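PDB 3O7B: ribosomal RNA small subunit methyltransferase Nep1 from Archaeoglobus fulgidus, which probably methylates N1 of a specific pseudouridine in 16S rRNA during ribosome biogenesis, with S-adenosyl-L-methionine as methyl donor. Local coordinates for residues R167-F172 against D188-I193; G177-S182 against E211-S216; S28-L33 against R103-Y108. One frame throughout, in Å; residues are numbered along the deposited sequence.

Contact 1. Residues R167-F172 against D188-I193; sequences RDVLLF and DVAVCI. With SAH (S-adenosyl-L-homocysteine), chain C.
The Phe172 ring takes the carbonyl O of Cys192 at its edge, in the plane of the ring, while Val191 CG1 comes up obliquely to CE2 at 3.8 Å and Ile193 CG1 lies obliquely by CD2. C2 of the S-adenosylhomocysteine adenine is also near the ring plane, at the edge. CG is turned anti to the carbonyl carbon (chi1 -74°), which turns the ring toward Val191. The two segments are neighbouring parallel strands of the beta-alpha-beta unit 168-172, 181-184, 189-194, part of the SPOUT methyltransferase fold; their axes pass at 4.5 Å with N-to-C directions 19° apart.

Five backbone bonds zip them together in the alternating parallel pattern, starting with Asp168 N to Asp188 O and ending with Phe172 N to Cys192 O. The middle bond, from Leu170 N to Ala190 O, is almost straight (178° at the hydrogen) and 2.8 Å long. Side chains pack on both faces. On one, Leu170 CD1 crosses Val189 at CB and CG1, both 4.1 Å away; on the other, Val169 CG1 touches Cys192 SG at 3.9 Å and Leu171 CD1 reaches Cys192 CB. This second face is covered by Leu206 and Leu209 of the helix 203-209, whereas Val231 of the helix 224-239 meets Phe172 and Val191 on the first.

At the N-terminal end the apolar stem of Arg167 lies against the backbone of Val189 and Ala190, CB 4.0 Å from Ala190 CB, and its guanidinium goes on to a salt bridge with Glu106. The C-terminal end opens on the cofactor pocket, where the ribose hydroxyl O2' of S-adenosylhomocysteine donates a hydrogen bond of 2.6 Å to Phe172 O.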
loop_
_atom_site.group_PDB
_atom_site.type_symbol
_atom_site.label_atom_id
_atom_site.label_comp_id
_atom_site.label_asym_id
_atom_site.label_seq_id
_atom_site.Cartn_x
_atom_site.Cartn_y
_atom_site.Cartn_z
ATOM N N ARG A 167 13.824 -9.769 22.671
ATOM C CA ARG A 167 13.313 -8.474 22.255
ATOM C C ARG A 167 12.113 -8.126 23.125
ATOM O O ARG A 167 11.362 -9.013 23.489
ATOM C CB ARG A 167 12.894 -8.532 20.783
ATOM C CG ARG A 167 14.055 -8.703 19.813
ATOM C CD ARG A 167 13.555 -9.191 18.456
ATOM N NE ARG A 167 14.657 -9.162 17.495
ATOM C CZ ARG A 167 14.829 -10.019 16.495
ATOM N NH1 ARG A 167 13.985 -11.011 16.285
ATOM N NH2 ARG A 167 15.882 -9.874 15.700
ATOM N N ASP A 168 11.931 -6.839 23.412
ATOM C CA ASP A 168 10.749 -6.325 24.137
ATOM C C ASP A 168 9.550 -6.307 23.181
ATOM O O ASP A 168 9.532 -5.508 22.229
ATOM C CB ASP A 168 11.002 -4.886 24.606
ATOM C CG ASP A 168 11.988 -4.791 25.758
ATOM O OD1 ASP A 168 12.022 -5.715 26.592
ATOM O OD2 ASP A 168 12.705 -3.762 25.828
ATOM N N VAL A 169 8.561 -7.155 23.420
ATOM C CA VAL A 169 7.405 -7.248 22.540
ATOM C C VAL A 169 6.446 -6.100 22.770
ATOM O O VAL A 169 5.975 -5.878 23.913
ATOM C CB VAL A 169 6.649 -8.590 22.673
ATOM C CG1 VAL A 169 5.393 -8.591 21.807
ATOM C CG2 VAL A 169 7.559 -9.743 22.287
ATOM N N LEU A 170 6.135 -5.368 21.701
ATOM C CA LEU A 170 5.149 -4.291 21.732
ATOM C C LEU A 170 4.009 -4.706 20.829
ATOM O O LEU A 170 4.195 -4.806 19.605
ATOM C CB LEU A 170 5.789 -2.987 21.259
ATOM C CG LEU A 170 7.082 -2.550 21.930
ATOM C CD1 LEU A 170 7.629 -1.301 21.244
ATOM C CD2 LEU A 170 6.856 -2.276 23.439
ATOM N N LEU A 171 2.858 -5.036 21.405
ATOM C CA LEU A 171 1.703 -5.482 20.645
ATOM C C LEU A 171 0.772 -4.300 20.458
ATOM O O LEU A 171 0.260 -3.728 21.425
ATOM C CB LEU A 171 0.952 -6.618 21.359
ATOM C CG LEU A 171 -0.290 -7.132 20.649
ATOM C CD1 LEU A 171 0.076 -7.770 19.290
ATOM C CD2 LEU A 171 -1.060 -8.128 21.516
ATOM N N PHE A 172 0.569 -3.912 19.208
ATOM C CA PHE A 172 -0.316 -2.792 18.928
ATOM C C PHE A 172 -1.750 -3.286 18.850
ATOM O O PHE A 172 -2.083 -4.148 18.042
ATOM C CB PHE A 172 0.189 -2.038 17.682
ATOM C CG PHE A 172 1.417 -1.232 17.979
ATOM C CD1 PHE A 172 1.313 0.099 18.415
ATOM C CD2 PHE A 172 2.679 -1.811 17.941
ATOM C CE1 PHE A 172 2.442 0.828 18.781
ATOM C CE2 PHE A 172 3.814 -1.088 18.297
ATOM C CZ PHE A 172 3.694 0.239 18.725
ATOM N N ASP A 188 16.246 -3.342 22.118
ATOM C CA ASP A 188 15.779 -4.269 21.087
ATOM C C ASP A 188 14.284 -4.518 21.283
ATOM O O ASP A 188 13.886 -5.065 22.312
ATOM C CB ASP A 188 16.524 -5.607 21.184
ATOM C CG ASP A 188 18.023 -5.480 20.928
ATOM O OD1 ASP A 188 18.467 -4.436 20.394
ATOM O OD2 ASP A 188 18.751 -6.447 21.264
ATOM N N VAL A 189 13.469 -4.138 20.298
ATOM C CA VAL A 189 12.013 -4.321 20.395
ATOM C C VAL A 189 11.491 -5.213 19.282
ATOM O O VAL A 189 12.134 -5.329 18.242
ATOM C CB VAL A 189 11.219 -2.982 20.408
ATOM C CG1 VAL A 189 11.659 -2.124 21.588
ATOM C CG2 VAL A 189 11.372 -2.210 19.085
ATOM N N ALA A 190 10.355 -5.867 19.517
ATOM C CA ALA A 190 9.603 -6.562 18.481
ATOM C C ALA A 190 8.266 -5.861 18.356
ATOM O O ALA A 190 7.402 -5.960 19.237
ATOM C CB ALA A 190 9.411 -8.018 18.820
ATOM N N VAL A 191 8.102 -5.106 17.271
ATOM C CA VAL A 191 6.877 -4.367 16.979
ATOM C C VAL A 191 5.925 -5.317 16.293
ATOM O O VAL A 191 6.244 -5.811 15.212
ATOM C CB VAL A 191 7.161 -3.183 16.033
ATOM C CG1 VAL A 191 5.857 -2.618 15.474
ATOM C CG2 VAL A 191 7.964 -2.123 16.737
ATOM N N CYS A 192 4.774 -5.599 16.910
ATOM C CA CYS A 192 3.847 -6.609 16.434
ATOM C C CYS A 192 2.519 -5.979 16.050
ATOM O O CYS A 192 1.855 -5.319 16.876
ATOM C CB CYS A 192 3.634 -7.693 17.510
ATOM S SG CYS A 192 5.136 -8.641 17.889
ATOM N N ILE A 193 2.181 -6.132 14.771
ATOM C CA ILE A 193 0.988 -5.524 14.202
ATOM C C ILE A 193 0.193 -6.590 13.462
ATOM O O ILE A 193 0.750 -7.338 12.633
ATOM C CB ILE A 193 1.391 -4.380 13.214
ATOM C CG1 ILE A 193 2.198 -3.291 13.947
ATOM C CG2 ILE A 193 0.160 -3.803 12.490
ATOM C CD1 ILE A 193 2.977 -2.293 13.039
HETATM N N SAH C . -8.931 -6.187 15.583
HETATM C CA SAH C . -9.285 -5.353 14.397
HETATM C CB SAH C . -8.940 -6.107 13.120
HETATM C CG SAH C . -7.471 -5.976 12.723
HETATM S SD SAH C . -6.950 -4.250 12.481
HETATM C C SAH C . -10.753 -4.940 14.401
HETATM O O SAH C . -11.475 -5.203 15.366
HETATM C "C5'" SAH C . -5.188 -4.409 12.081
HETATM C "C4'" SAH C . -4.177 -4.237 13.209
HETATM O "O4'" SAH C . -3.931 -2.872 13.492
HETATM C "C3'" SAH C . -4.605 -4.806 14.548
HETATM O "O3'" SAH C . -4.461 -6.204 14.591
HETATM C "C2'" SAH C . -3.676 -4.081 15.487
HETATM O "O2'" SAH C . -2.375 -4.677 15.468
HETATM C "C1'" SAH C . -3.572 -2.705 14.854
HETATM N N9 SAH C . -4.475 -1.662 15.408
HETATM C C8 SAH C . -5.738 -1.330 14.971
HETATM N N7 SAH C . -6.194 -0.294 15.724
HETATM C C5 SAH C . -5.231 0.054 16.602
HETATM C C6 SAH C . -5.160 1.024 17.595
HETATM N N6 SAH C . -6.184 1.862 17.828
HETATM N N1 SAH C . -4.016 1.141 18.349
HETATM C C2 SAH C . -2.949 0.284 18.146
HETATM N N3 SAH C . -3.030 -0.680 17.166
HETATM C C4 SAH C . -4.148 -0.805 16.417
HETATM O O HOH W 1 15.436 -5.407 24.743
#

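Contact 2. Residues G177-S182 against E211-S216. With TYR (tyrosine), chain B; SAH (S-adenosyl-L-homocysteine), chain C.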
loop_
_atom_site.group_PDB
_atom_site.type_symbol
_atom_site.label_atom_id
_atom_site.label_comp_id
_atom_site.label_asym_id
_atom_site.label_seq_id
_atom_site.Cartn_x
_atom_site.Cartn_y
_atom_site.Cartn_z
ATOM N N GLY A 177 -2.441 0.388 26.046
ATOM C CA GLY A 177 -2.172 1.561 26.867
ATOM C C GLY A 177 -1.486 2.709 26.154
ATOM O O GLY A 177 -1.116 2.608 24.977
ATOM N N ARG A 178 -1.310 3.803 26.890
ATOM C CA ARG A 178 -0.711 5.022 26.367
ATOM C C ARG A 178 0.707 5.171 26.898
ATOM O O ARG A 178 0.931 5.205 28.121
ATOM C CB ARG A 178 -1.559 6.238 26.751
ATOM C CG ARG A 178 -2.985 6.166 26.236
ATOM C CD ARG A 178 -3.829 7.304 26.778
ATOM N NE ARG A 178 -3.338 8.610 26.340
ATOM C CZ ARG A 178 -4.013 9.751 26.463
ATOM N NH1 ARG A 178 -5.225 9.760 27.011
ATOM N NH2 ARG A 178 -3.477 10.885 26.031
ATOM N N PHE A 179 1.664 5.240 25.977
ATOM C CA PHE A 179 3.074 5.241 26.342
ATOM C C PHE A 179 3.870 6.246 25.513
ATOM O O PHE A 179 3.477 6.592 24.396
ATOM C CB PHE A 179 3.672 3.833 26.179
ATOM C CG PHE A 179 2.998 2.766 27.016
ATOM C CD1 PHE A 179 3.338 2.592 28.359
ATOM C CD2 PHE A 179 2.037 1.926 26.457
ATOM C CE1 PHE A 179 2.717 1.604 29.140
ATOM C CE2 PHE A 179 1.409 0.933 27.223
ATOM C CZ PHE A 179 1.750 0.772 28.568
ATOM N N GLU A 180 4.986 6.705 26.073
ATOM C CA GLU A 180 5.945 7.555 25.368
ATOM C C GLU A 180 6.814 6.680 24.459
ATOM O O GLU A 180 7.391 5.684 24.910
ATOM C CB GLU A 180 6.813 8.311 26.378
ATOM C CG GLU A 180 7.587 9.493 25.793
ATOM C CD GLU A 180 8.580 10.123 26.773
ATOM O OE1 GLU A 180 8.671 9.663 27.938
ATOM O OE2 GLU A 180 9.281 11.081 26.370
ATOM N N PHE A 181 6.908 7.051 23.183
ATOM C CA PHE A 181 7.625 6.232 22.201
ATOM C C PHE A 181 9.134 6.174 22.425
ATOM O O PHE A 181 9.760 5.147 22.159
ATOM C CB PHE A 181 7.283 6.651 20.765
ATOM C CG PHE A 181 6.001 6.054 20.260
ATOM C CD1 PHE A 181 5.967 4.740 19.792
ATOM C CD2 PHE A 181 4.823 6.794 20.271
ATOM C CE1 PHE A 181 4.779 4.174 19.335
ATOM C CE2 PHE A 181 3.629 6.235 19.815
ATOM C CZ PHE A 181 3.611 4.924 19.347
ATOM N N SER A 182 9.707 7.262 22.934
ATOM C CA SER A 182 11.129 7.300 23.267
ATOM C C SER A 182 11.468 6.269 24.341
ATOM O O SER A 182 12.592 5.760 24.390
ATOM C CB SER A 182 11.541 8.699 23.724
ATOM O OG SER A 182 10.777 9.109 24.841
ATOM N N GLU A 211 6.035 -12.362 27.401
ATOM C CA GLU A 211 5.926 -11.036 28.010
ATOM C C GLU A 211 5.661 -10.034 26.893
ATOM O O GLU A 211 6.354 -10.050 25.877
ATOM C CB GLU A 211 7.220 -10.645 28.719
ATOM C CG GLU A 211 7.219 -9.222 29.264
ATOM C CD GLU A 211 8.534 -8.762 29.847
ATOM O OE1 GLU A 211 9.597 -9.390 29.594
ATOM O OE2 GLU A 211 8.502 -7.755 30.568
ATOM N N PHE A 212 4.672 -9.172 27.073
ATOM C CA PHE A 212 4.447 -8.097 26.113
ATOM C C PHE A 212 3.745 -6.916 26.728
ATOM O O PHE A 212 3.102 -7.027 27.784
ATOM C CB PHE A 212 3.694 -8.576 24.857
ATOM C CG PHE A 212 2.269 -9.010 25.083
ATOM C CD1 PHE A 212 1.215 -8.098 25.000
ATOM C CD2 PHE A 212 1.962 -10.343 25.312
ATOM C CE1 PHE A 212 -0.100 -8.517 25.170
ATOM C CE2 PHE A 212 0.652 -10.766 25.471
ATOM C CZ PHE A 212 -0.388 -9.852 25.412
ATOM N N LYS A 213 3.882 -5.778 26.060
ATOM C CA LYS A 213 3.189 -4.548 26.433
ATOM C C LYS A 213 2.212 -4.233 25.317
ATOM O O LYS A 213 2.598 -4.264 24.144
ATOM C CB LYS A 213 4.192 -3.423 26.572
ATOM C CG LYS A 213 3.561 -2.077 26.877
ATOM C CD LYS A 213 4.627 -1.040 27.192
ATOM C CE LYS A 213 5.291 -1.268 28.552
ATOM N NZ LYS A 213 6.498 -0.406 28.708
ATOM N N GLU A 214 0.968 -3.932 25.669
ATOM C CA GLU A 214 -0.058 -3.596 24.677
ATOM C C GLU A 214 -0.127 -2.102 24.517
ATOM O O GLU A 214 -0.306 -1.370 25.501
ATOM C CB GLU A 214 -1.435 -4.085 25.096
ATOM C CG GLU A 214 -1.545 -5.553 25.290
ATOM C CD GLU A 214 -2.952 -5.962 25.643
ATOM O OE1 GLU A 214 -3.676 -5.140 26.257
ATOM O OE2 GLU A 214 -3.330 -7.101 25.303
ATOM N N VAL A 215 -0.006 -1.653 23.266
ATOM C CA VAL A 215 0.097 -0.223 22.968
ATOM C C VAL A 215 -1.037 0.199 22.040
ATOM O O VAL A 215 -1.258 -0.406 20.974
ATOM C CB VAL A 215 1.459 0.129 22.312
ATOM C CG1 VAL A 215 1.581 1.640 22.080
ATOM C CG2 VAL A 215 2.634 -0.395 23.161
ATOM N N SER A 216 -1.777 1.220 22.471
ATOM C CA SER A 216 -2.853 1.777 21.666
ATOM C C SER A 216 -2.416 3.104 21.045
ATOM O O SER A 216 -1.682 3.883 21.655
ATOM C CB SER A 216 -4.117 1.989 22.504
ATOM O OG SER A 216 -5.156 2.515 21.691
HETATM N N TYR B . -3.043 9.970 20.536
HETATM C CA TYR B . -3.957 9.797 21.702
HETATM C C TYR B . -4.034 11.096 22.506
HETATM O O TYR B . -3.073 11.869 22.553
HETATM C CB TYR B . -3.465 8.652 22.597
HETATM C CG TYR B . -4.554 7.741 23.135
HETATM C CD1 TYR B . -5.669 8.257 23.799
HETATM C CD2 TYR B . -4.454 6.354 23.000
HETATM C CE1 TYR B . -6.663 7.419 24.301
HETATM C CE2 TYR B . -5.444 5.505 23.499
HETATM C CZ TYR B . -6.544 6.046 24.150
HETATM O OH TYR B . -7.527 5.217 24.647
HETATM O OXT TYR B . -5.055 11.410 23.128
HETATM N N SAH C . -8.931 -6.187 15.583
HETATM C CA SAH C . -9.285 -5.353 14.397
HETATM C CB SAH C . -8.940 -6.107 13.120
HETATM C CG SAH C . -7.471 -5.976 12.723
HETATM S SD SAH C . -6.950 -4.250 12.481
HETATM C C SAH C . -10.753 -4.940 14.401
HETATM O O SAH C . -11.475 -5.203 15.366
HETATM C "C5'" SAH C . -5.188 -4.409 12.081
HETATM C "C4'" SAH C . -4.177 -4.237 13.209
HETATM O "O4'" SAH C . -3.931 -2.872 13.492
HETATM C "C3'" SAH C . -4.605 -4.806 14.548
HETATM O "O3'" SAH C . -4.461 -6.204 14.591
HETATM C "C2'" SAH C . -3.676 -4.081 15.487
HETATM O "O2'" SAH C . -2.375 -4.677 15.468
HETATM C "C1'" SAH C . -3.572 -2.705 14.854
HETATM N N9 SAH C . -4.475 -1.662 15.408
HETATM C C8 SAH C . -5.738 -1.330 14.971
HETATM N N7 SAH C . -6.194 -0.294 15.724
HETATM C C5 SAH C . -5.231 0.054 16.602
HETATM C C6 SAH C . -5.160 1.024 17.595
HETATM N N6 SAH C . -6.184 1.862 17.828
HETATM N N1 SAH C . -4.016 1.141 18.349
HETATM C C2 SAH C . -2.949 0.284 18.146
HETATM N N3 SAH C . -3.030 -0.680 17.166
HETATM C C4 SAH C . -4.148 -0.805 16.417
HETATM O O HOH W 2 0.970 5.050 22.764
#
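Gly177 and the strand 212-215 make the tight part of this contact. Gly177 N donates a hydrogen bond of 2.8 Å to Glu214 O, and Ser216 N one of 2.9 Å to Gly177 O; both are nearly straight. They form a single beta bridge pairing Gly177 with Val215, so the chain of 177-182 runs beside the strand for one residue before it departs toward the helix 181-184, with Glu180 at the N-cap. Next to these bonds the Phe179 ring reaches the strand backbone with its edge, CE2 lying 3.3 Å from Glu214 O, and Val215 CG2 meets CD2 obliquely.

The strand 212-215 is the outermost strand of the parallel part of the SPOUT-fold sheet, and its C-terminal end leads into the cofactor loop; Ser216 CA comes near the adenine N1 of S-adenosylhomocysteine, while Ser216 OG bonds to Glu174 O and Gly218 N.

The solvent side is looser. Here the Lys213-Phe179 contact, though close, is made by exposed side chains. Lys213 CD stands over the centre of one ring face, 3.6 Å from the Phe179 centroid and 10° off the ring normal, a CH-pi contact. Lys213 CG leaves anti to its backbone N (chi1 177°) and the chain bends at chi3; NZ lies 4.8 Å from the Phe179 ring centroid and 30° off the normal, an off-centre cation-pi contact. A water accepts from Phe179 N and donates to Ser216 O. The Arg178 side chain leaves its backbone away from the strand, and its guanidinium lies over the bound tyrosine: the ligand ring atom CD1 is 3.3 Å above the guanidinium plane, offset toward the rim, and Arg178 NH2 is 3.3 Å from OXT of the bound tyrosine.

Contact 3. Residues S28-L33 against R103-Y108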
loop_
_atom_site.group_PDB
_atom_site.type_symbol
_atom_site.label_atom_id
_atom_site.label_comp_id
_atom_site.label_asym_id
_atom_site.label_seq_id
_atom_site.Cartn_x
_atom_site.Cartn_y
_atom_site.Cartn_z
ATOM N N SER A 28 16.250 -4.903 16.631
ATOM C CA SER A 28 14.794 -4.869 16.618
ATOM C C SER A 28 14.221 -5.670 15.462
ATOM O O SER A 28 14.932 -6.070 14.535
ATOM C CB SER A 28 14.280 -3.426 16.592
ATOM O OG SER A 28 14.581 -2.790 17.830
ATOM N N ALA A 29 12.929 -5.928 15.551
ATOM C CA ALA A 29 12.194 -6.604 14.500
ATOM C C ALA A 29 10.792 -6.053 14.406
ATOM O O ALA A 29 10.213 -5.627 15.398
ATOM C CB ALA A 29 12.118 -8.115 14.780
ATOM N N PHE A 30 10.225 -6.131 13.207
ATOM C CA PHE A 30 8.808 -5.947 12.991
ATOM C C PHE A 30 8.207 -7.278 12.633
ATOM O O PHE A 30 8.782 -8.011 11.808
ATOM C CB PHE A 30 8.564 -4.978 11.828
ATOM C CG PHE A 30 8.746 -3.537 12.185
ATOM C CD1 PHE A 30 7.632 -2.697 12.325
ATOM C CD2 PHE A 30 10.028 -2.993 12.347
ATOM C CE1 PHE A 30 7.793 -1.344 12.619
ATOM C CE2 PHE A 30 10.186 -1.626 12.660
ATOM C CZ PHE A 30 9.066 -0.823 12.798
ATOM N N VAL A 31 7.093 -7.624 13.284
ATOM C CA VAL A 31 6.421 -8.881 13.057
ATOM C C VAL A 31 4.972 -8.618 12.698
ATOM O O VAL A 31 4.214 -8.057 13.509
ATOM C CB VAL A 31 6.464 -9.809 14.324
ATOM C CG1 VAL A 31 5.864 -11.156 14.021
ATOM C CG2 VAL A 31 7.891 -9.927 14.840
ATOM N N PHE A 32 4.566 -9.031 11.501
ATOM C CA PHE A 32 3.162 -8.987 11.133
ATOM C C PHE A 32 2.500 -10.257 11.580
ATOM O O PHE A 32 2.970 -11.354 11.257
ATOM C CB PHE A 32 3.004 -8.720 9.631
ATOM C CG PHE A 32 3.521 -7.361 9.235
ATOM C CD1 PHE A 32 2.825 -6.215 9.601
ATOM C CD2 PHE A 32 4.734 -7.227 8.547
ATOM C CE1 PHE A 32 3.326 -4.941 9.305
ATOM C CE2 PHE A 32 5.230 -5.944 8.228
ATOM C CZ PHE A 32 4.513 -4.811 8.608
ATOM N N LEU A 33 1.441 -10.099 12.361
ATOM C CA LEU A 33 0.775 -11.233 13.028
ATOM C C LEU A 33 -0.464 -11.699 12.323
ATOM O O LEU A 33 -1.279 -10.889 11.838
ATOM C CB LEU A 33 0.404 -10.850 14.460
ATOM C CG LEU A 33 1.543 -10.558 15.413
ATOM C CD1 LEU A 33 0.945 -10.177 16.761
ATOM C CD2 LEU A 33 2.494 -11.771 15.569
ATOM N N ARG A 103 17.828 0.628 8.431
ATOM C CA ARG A 103 18.123 -0.774 8.135
ATOM C C ARG A 103 18.449 -1.609 9.389
ATOM O O ARG A 103 18.960 -2.720 9.268
ATOM C CB ARG A 103 19.255 -0.870 7.083
ATOM C CG ARG A 103 19.016 -0.049 5.811
ATOM C CD ARG A 103 18.304 -0.858 4.734
ATOM N NE ARG A 103 17.217 -0.107 4.119
ATOM C CZ ARG A 103 16.640 -0.402 2.955
ATOM N NH1 ARG A 103 15.648 0.358 2.514
ATOM N NH2 ARG A 103 17.050 -1.441 2.225
ATOM N N ASP A 104 18.105 -1.097 10.575
ATOM C CA ASP A 104 18.472 -1.700 11.878
ATOM C C ASP A 104 17.413 -2.646 12.438
ATOM O O ASP A 104 17.309 -2.852 13.665
ATOM C CB ASP A 104 18.745 -0.598 12.919
ATOM C CG ASP A 104 17.465 0.030 13.475
ATOM O OD1 ASP A 104 16.453 0.062 12.744
ATOM O OD2 ASP A 104 17.467 0.474 14.650
ATOM N N PHE A 105 16.595 -3.189 11.551
ATOM C CA PHE A 105 15.592 -4.138 11.985
ATOM C C PHE A 105 15.428 -5.305 11.027
ATOM O O PHE A 105 15.737 -5.226 9.830
ATOM C CB PHE A 105 14.246 -3.448 12.272
ATOM C CG PHE A 105 13.622 -2.761 11.070
ATOM C CD1 PHE A 105 12.812 -3.470 10.190
ATOM C CD2 PHE A 105 13.797 -1.390 10.873
ATOM C CE1 PHE A 105 12.211 -2.825 9.102
ATOM C CE2 PHE A 105 13.196 -0.734 9.796
ATOM C CZ PHE A 105 12.416 -1.454 8.904
ATOM N N GLU A 106 14.970 -6.408 11.586
ATOM C CA GLU A 106 14.549 -7.576 10.834
ATOM C C GLU A 106 13.041 -7.530 10.624
ATOM O O GLU A 106 12.336 -6.813 11.342
ATOM C CB GLU A 106 14.894 -8.873 11.572
ATOM C CG GLU A 106 16.362 -9.239 11.665
ATOM C CD GLU A 106 16.534 -10.673 12.180
ATOM O OE1 GLU A 106 16.231 -10.954 13.375
ATOM O OE2 GLU A 106 16.950 -11.542 11.385
ATOM N N VAL A 107 12.562 -8.319 9.665
ATOM C CA VAL A 107 11.152 -8.390 9.299
ATOM C C VAL A 107 10.670 -9.820 9.228
ATOM O O VAL A 107 11.284 -10.668 8.563
ATOM C CB VAL A 107 10.908 -7.707 7.925
ATOM C CG1 VAL A 107 9.454 -7.835 7.500
ATOM C CG2 VAL A 107 11.317 -6.265 8.009
ATOM N N TYR A 108 9.575 -10.103 9.937
ATOM C CA TYR A 108 8.950 -11.406 9.916
ATOM C C TYR A 108 7.478 -11.307 9.627
ATOM O O TYR A 108 6.832 -10.307 9.984
ATOM C CB TYR A 108 9.088 -12.104 11.282
ATOM C CG TYR A 108 10.507 -12.403 11.685
ATOM C CD1 TYR A 108 11.092 -13.612 11.331
ATOM C CD2 TYR A 108 11.264 -11.477 12.386
ATOM C CE1 TYR A 108 12.394 -13.910 11.702
ATOM C CE2 TYR A 108 12.574 -11.774 12.768
ATOM C CZ TYR A 108 13.120 -12.997 12.411
ATOM O OH TYR A 108 14.422 -13.333 12.758
#
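Phe30 and Phe105 form the apolar centre, an edge-to-face pair with centroids 4.8 Å apart and planes at 57°. Phe30 CD2 stands over one face of the Phe105 ring, toward its rim, 3.6 Å from CD1. Phe105 CG lies between its own backbone N and carbonyl carbon (chi1 62°), and this turn sets the ring facing Phe30. On the face carrying Ala29, Val31 and Tyr108, Ala29 CB meets the edge of the Tyr108 ring, 4.2 Å from CE2, and Val31 CG1 nears Tyr108 CB.

Between the two faces runs a regular parallel ladder of four bonds, from Glu106 N to Ser28 O through to Phe32 N to Tyr108 O; the 2.9 Å bond from Tyr108 N to Phe30 O is nearly collinear with the carbonyl. The polar edge is the partly exposed Glu106, whose carboxylate meets the arginine of contact 1 and, weakly, Trp118 NE1. Separately, Ser28 OG makes a buried hydrogen bond to Val189 N of the next strand.

Within the central sheet the strand 28-35 is flanked by 105-111 and 189-194. Leu97 of the helix 87-98 packs on both Phe30 and Phe105, while the helix 160-163 lies against Val31 and Tyr108.

Overall arrangement
All three contacts reach one mixed sheet, in which the parallel strands run 105-111, 28-35, 189-194, 168-172 and 212-215. Contacts 3 and 1 are buried ladders in adjacent parts of it, their centres about 9 Å apart, joined by backbone bonds between strands 28-35 and 189-194. Contact 2 is partly buried at the edge strand, about 17 Å from contact 3 between centres; a single bridge and a CH-pi and off-centre cation-pi contact of Lys213 with Phe179 replace the long ladder. Contacts 1 and 2 both touch S-adenosylhomocysteine, and their neighbouring strands 168-172 and 212-215 are linked by probable backbone hydrogen bonds of Leu171 with Lys213 and Val215; contact 3 keeps its side chains off the ligand.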